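Local coordinates for protein putative translation initiation inhibitor (Salmonella typhimurium, PDB 3GTZ) that is of unknown function but belongs to the RutC (YjgF-like) family, whose studied relatives include trimeric deaminases of reactive enamines and imines, at residues W25-P30 and K107-I112; N32-A37 and N103-V108. All blocks are in the same frame, centred on the assembly; numbering follows the deposited sequence.

Contact 1 (W25-P30 and K107-I112); sequences WYTGVP and KVEIKI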
# COMPACT_ATOMS: atom_id res chain seq x y z
N TRP A 25 -8.80 -6.70 -4.23
CA TRP A 25 -7.49 -6.60 -3.59
C TRP A 25 -6.95 -8.01 -3.46
O TRP A 25 -7.71 -8.96 -3.15
CB TRP A 25 -7.64 -6.06 -2.20
CG TRP A 25 -7.88 -4.62 -2.05
CD1 TRP A 25 -6.94 -3.66 -1.76
CD2 TRP A 25 -9.14 -3.96 -2.06
NE1 TRP A 25 -7.54 -2.43 -1.65
CE2 TRP A 25 -8.89 -2.58 -1.82
CE3 TRP A 25 -10.45 -4.38 -2.26
CZ2 TRP A 25 -9.91 -1.62 -1.77
CZ3 TRP A 25 -11.49 -3.41 -2.24
CH2 TRP A 25 -11.21 -2.06 -1.99
N TYR A 26 -5.64 -8.13 -3.63
CA TYR A 26 -4.96 -9.43 -3.65
C TYR A 26 -3.49 -9.24 -3.53
O TYR A 26 -2.96 -8.28 -4.03
CB TYR A 26 -5.23 -10.11 -4.99
CG TYR A 26 -4.49 -11.41 -5.21
CD1 TYR A 26 -4.85 -12.56 -4.50
CD2 TYR A 26 -3.46 -11.50 -6.13
CE1 TYR A 26 -4.19 -13.76 -4.69
CE2 TYR A 26 -2.76 -12.71 -6.32
CZ TYR A 26 -3.16 -13.84 -5.61
OH TYR A 26 -2.52 -15.07 -5.81
N THR A 27 -2.81 -10.21 -2.93
CA THR A 27 -1.37 -10.22 -2.80
C THR A 27 -0.85 -11.54 -3.34
O THR A 27 -1.21 -12.58 -2.83
CB THR A 27 -0.94 -10.03 -1.31
OG1 THR A 27 -0.98 -8.64 -0.96
CG2 THR A 27 0.50 -10.57 -1.09
N GLY A 28 0.01 -11.51 -4.34
CA GLY A 28 0.51 -12.75 -4.88
C GLY A 28 1.84 -13.07 -4.24
O GLY A 28 2.68 -12.20 -4.07
N VAL A 29 1.99 -14.33 -3.85
CA VAL A 29 3.22 -14.81 -3.29
C VAL A 29 3.67 -16.04 -4.08
O VAL A 29 2.84 -16.73 -4.68
CB VAL A 29 3.06 -15.13 -1.78
CG1 VAL A 29 2.31 -14.00 -1.09
CG2 VAL A 29 2.31 -16.43 -1.60
N PRO A 30 4.99 -16.31 -4.10
CA PRO A 30 5.49 -17.42 -4.91
C PRO A 30 5.05 -18.84 -4.49
O PRO A 30 4.76 -19.10 -3.32
CB PRO A 30 7.01 -17.26 -4.81
CG PRO A 30 7.22 -15.85 -4.35
CD PRO A 30 6.09 -15.58 -3.46
N LYS A 107 11.64 -14.44 -3.28
CA LYS A 107 12.45 -13.37 -3.87
C LYS A 107 11.53 -12.17 -4.18
O LYS A 107 11.98 -11.04 -4.26
CB LYS A 107 13.27 -13.82 -5.12
CG LYS A 107 13.71 -15.31 -5.19
CD LYS A 107 14.67 -15.77 -4.15
CE LYS A 107 15.14 -17.24 -4.39
NZ LYS A 107 14.27 -18.41 -3.89
N VAL A 108 10.24 -12.43 -4.31
CA VAL A 108 9.28 -11.42 -4.77
C VAL A 108 7.91 -11.64 -4.12
O VAL A 108 7.57 -12.76 -3.71
CB VAL A 108 9.15 -11.44 -6.30
CG1 VAL A 108 8.76 -12.82 -6.78
CG2 VAL A 108 8.16 -10.45 -6.77
N GLU A 109 7.14 -10.56 -4.03
CA GLU A 109 5.75 -10.60 -3.61
C GLU A 109 5.04 -9.43 -4.32
O GLU A 109 5.69 -8.41 -4.63
CB GLU A 109 5.74 -10.46 -2.11
CG GLU A 109 4.45 -10.57 -1.40
CD GLU A 109 4.70 -10.73 0.12
OE1 GLU A 109 4.09 -9.96 0.91
OE2 GLU A 109 5.55 -11.58 0.50
N ILE A 110 3.76 -9.56 -4.64
CA ILE A 110 3.12 -8.55 -5.51
C ILE A 110 1.69 -8.21 -5.08
O ILE A 110 0.82 -9.07 -5.13
CB ILE A 110 3.09 -9.01 -6.99
CG1 ILE A 110 4.50 -9.36 -7.52
CG2 ILE A 110 2.47 -7.94 -7.85
CD1 ILE A 110 4.53 -9.85 -8.97
N LYS A 111 1.45 -6.99 -4.66
CA LYS A 111 0.11 -6.61 -4.24
C LYS A 111 -0.55 -5.84 -5.38
O LYS A 111 0.06 -5.01 -6.05
CB LYS A 111 0.14 -5.87 -2.86
CG LYS A 111 -0.36 -4.48 -2.82
CD LYS A 111 -0.38 -3.87 -1.36
CE LYS A 111 -1.65 -2.96 -1.13
NZ LYS A 111 -2.01 -1.95 -2.26
N ILE A 112 -1.82 -6.10 -5.54
CA ILE A 112 -2.63 -5.75 -6.71
C ILE A 112 -3.93 -5.16 -6.21
O ILE A 112 -4.55 -5.74 -5.33
CB ILE A 112 -2.88 -7.05 -7.47
CG1 ILE A 112 -1.63 -7.39 -8.27
CG2 ILE A 112 -4.12 -7.05 -8.30
CD1 ILE A 112 -1.09 -6.27 -9.02
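Tyr26 and Gly28 exchange two backbone hydrogen bonds each with Ile112 and Ile110, zipping strands 23-28 and 108-115 together as antiparallel neighbours. The shortest runs from Gly28 N to Ile110 O, 2.7 Å, and is almost straight, with 171° at the hydrogen. At the other end Tyr26 N reaches Ile112 O over 3.1 Å at a more bent 142°. Between these two hydrogen-bonded pairs, Thr27 and Lys111 form a non-hydrogen-bonded pair. Here CA-H...O contacts supplement the ladder: Thr27 CA meets Ile110 O at 3.4 Å, and Lys111 CA approaches Tyr26 O from the other strand.

Side-chain contacts are sparser. With chi1 at -81°, Thr27 sets OG1 beside its own backbone N and faces it to Lys111 CB, 3.5 Å away, while CG2, anti to the backbone N, touches Glu109 CG at 4.0 Å. Glu109 CG also meets Val29 CG1, the two side chains running side by side; beyond CG the glutamate continues extended. Past the end of the hydrogen-bonded ladder, the Pro30 ring packs against Val108, with CG in van der Waals contact 3.2 Å from Val108 O and 4.2 Å from Val108 CG1.

The pair occupies the middle of the mixed sheet, with strand 15-20 flanking 23-28 and strand 62-69 flanking 108-115. On the face of Tyr26 and Val108 lies helix 37-54, where Tyr26 packs on Gln47 and Ile48 and Val108 on Thr41. Thr27, Glu109 and Lys111 occupy the other face and pack on Val93, Cys95 and Asp64 of a neighbouring subunit. A central antiparallel pair backed by its own helix on one face and by another subunit on the other is consistent with the YjgF-like trimer fold.

Contact 2 (N32-A37 and N103-V108); sequences NLDADA and NPKYKV
Lys107 reaches across to the 32-37 loop and touches it along much of its length. Its CB rests 3.7 Å from Ala37 CB, and CG passes the backbone N of the same residue. A bend at chi2 (-65°) directs the chain towards Ala35, where CE comes within 3.4 Å of Ala35 O, and the bend at chi4 (-83°) sets NZ to donate to Ala35 O at 2.9 Å and to Lys105 O at the same length, tying the loops together. Leu33 O lies near NZ as well, at an angle too poor for a bond, yet the carbonyl cluster would tend to stabilise the ammonium charge.

Beside the lysine chain, Leu33 CB packs on Lys105 CB, while Leu33 CD2 comes to the edge of the Tyr106 ring, 3.4 Å from CE1. Asn103 CB covers the centre of one face of that ring, and Asn103 OD1 accepts from Lys105 N in an Asx turn. Lys105 NZ makes a salt bridge to Asp34 OD1, on the syn side but 23° out of the carboxylate plane.

The two type I turns, Asn32 to Ala35 and Asn103 to Tyr106, meet beside the start of helix 37-54, which Asp36 caps at Glu39 N. Gln40 of that helix bonds Asn32 O and Lys105 O through NE2 and Lys107 N through OE1. The 103-108 loop leads into strand 108-115, where Val108 packs on Ile67 and Leu69 of strand 62-69.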
# COMPACT_ATOMS: atom_id res chain seq x y z
N ASN A 32 6.87 -21.87 -5.96
CA ASN A 32 8.12 -22.63 -5.94
C ASN A 32 9.18 -21.86 -5.17
O ASN A 32 9.73 -20.88 -5.65
CB ASN A 32 8.59 -22.91 -7.37
CG ASN A 32 9.72 -23.98 -7.47
OD1 ASN A 32 10.22 -24.53 -6.46
ND2 ASN A 32 10.11 -24.27 -8.72
N LEU A 33 9.47 -22.34 -3.96
CA LEU A 33 10.35 -21.63 -3.04
C LEU A 33 11.81 -21.70 -3.44
O LEU A 33 12.58 -20.78 -3.13
CB LEU A 33 10.15 -22.13 -1.59
CG LEU A 33 8.78 -21.93 -0.91
CD1 LEU A 33 8.76 -22.61 0.50
CD2 LEU A 33 8.34 -20.45 -0.85
N ASP A 34 12.19 -22.76 -4.15
CA ASP A 34 13.57 -22.89 -4.68
C ASP A 34 13.80 -22.21 -6.05
O ASP A 34 14.93 -22.14 -6.55
CB ASP A 34 13.96 -24.37 -4.74
CG ASP A 34 13.75 -25.08 -3.40
OD1 ASP A 34 14.15 -24.51 -2.34
OD2 ASP A 34 13.16 -26.20 -3.42
N ALA A 35 12.74 -21.69 -6.68
CA ALA A 35 12.91 -21.00 -7.94
C ALA A 35 13.59 -19.66 -7.72
O ALA A 35 13.47 -19.08 -6.64
CB ALA A 35 11.57 -20.82 -8.61
N ASP A 36 14.32 -19.21 -8.74
CA ASP A 36 14.89 -17.90 -8.80
C ASP A 36 13.82 -16.81 -8.98
O ASP A 36 12.64 -17.10 -9.10
CB ASP A 36 15.94 -17.85 -9.93
CG ASP A 36 15.33 -18.06 -11.36
OD1 ASP A 36 16.11 -18.36 -12.31
OD2 ASP A 36 14.09 -17.93 -11.55
N ALA A 37 14.24 -15.54 -8.99
CA ALA A 37 13.30 -14.43 -8.98
C ALA A 37 12.52 -14.30 -10.28
O ALA A 37 11.38 -13.81 -10.24
CB ALA A 37 14.00 -13.10 -8.67
N ASN A 103 8.84 -15.02 4.27
CA ASN A 103 9.52 -16.30 4.03
C ASN A 103 10.86 -15.99 3.40
O ASN A 103 10.90 -15.23 2.45
CB ASN A 103 8.67 -17.20 3.12
CG ASN A 103 9.15 -18.68 3.10
OD1 ASN A 103 10.33 -18.99 2.87
ND2 ASN A 103 8.20 -19.60 3.30
N PRO A 104 11.96 -16.54 3.94
CA PRO A 104 13.28 -16.18 3.41
C PRO A 104 13.64 -16.77 2.03
O PRO A 104 14.64 -16.38 1.43
CB PRO A 104 14.25 -16.67 4.50
CG PRO A 104 13.50 -17.74 5.25
CD PRO A 104 12.04 -17.48 5.08
N LYS A 105 12.81 -17.70 1.55
CA LYS A 105 12.88 -18.23 0.20
C LYS A 105 12.11 -17.39 -0.85
O LYS A 105 12.16 -17.72 -2.05
CB LYS A 105 12.29 -19.64 0.19
CG LYS A 105 13.29 -20.74 -0.04
CD LYS A 105 13.71 -21.46 1.22
CE LYS A 105 14.50 -22.74 0.86
NZ LYS A 105 13.69 -23.67 -0.03
N TYR A 106 11.37 -16.35 -0.42
CA TYR A 106 10.60 -15.51 -1.36
C TYR A 106 11.51 -14.47 -1.96
O TYR A 106 12.06 -13.66 -1.22
CB TYR A 106 9.48 -14.73 -0.66
CG TYR A 106 8.28 -15.50 -0.17
CD1 TYR A 106 8.01 -16.79 -0.60
CD2 TYR A 106 7.39 -14.90 0.71
CE1 TYR A 106 6.88 -17.48 -0.13
CE2 TYR A 106 6.26 -15.58 1.19
CZ TYR A 106 6.01 -16.86 0.76
OH TYR A 106 4.89 -17.53 1.22
N LYS A 107 11.64 -14.44 -3.28
CA LYS A 107 12.45 -13.37 -3.87
C LYS A 107 11.53 -12.17 -4.18
O LYS A 107 11.98 -11.04 -4.26
CB LYS A 107 13.27 -13.82 -5.12
CG LYS A 107 13.71 -15.31 -5.19
CD LYS A 107 14.67 -15.77 -4.15
CE LYS A 107 15.14 -17.24 -4.39
NZ LYS A 107 14.27 -18.41 -3.89
N VAL A 108 10.24 -12.43 -4.31
CA VAL A 108 9.28 -11.42 -4.77
C VAL A 108 7.91 -11.64 -4.12
O VAL A 108 7.57 -12.76 -3.71
CB VAL A 108 9.15 -11.44 -6.30
CG1 VAL A 108 8.76 -12.82 -6.78
CG2 VAL A 108 8.16 -10.45 -6.77

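Overall arrangement
Contact 1 is the buried core pairing and contact 2 the more exposed loop junction beyond one end of it, their centres about 12 Å apart. Both involve the chain leading from strand 23-28 to helix 37-54 and that entering strand 108-115; their segments share Lys107 and Val108, although Lys107 makes contacts only in contact 2. Packing bridges them where Pro30 CD and Val29 CG2 meet the Tyr106 ring and hydroxyl. In contact 1 backbone-to-backbone bonds dominate, and one face meets a neighbouring subunit. In contact 2 lysine ammonium groups supply the bonds between the loops, to carbonyls and a carboxylate, and no other chain of the assembly touches its segments.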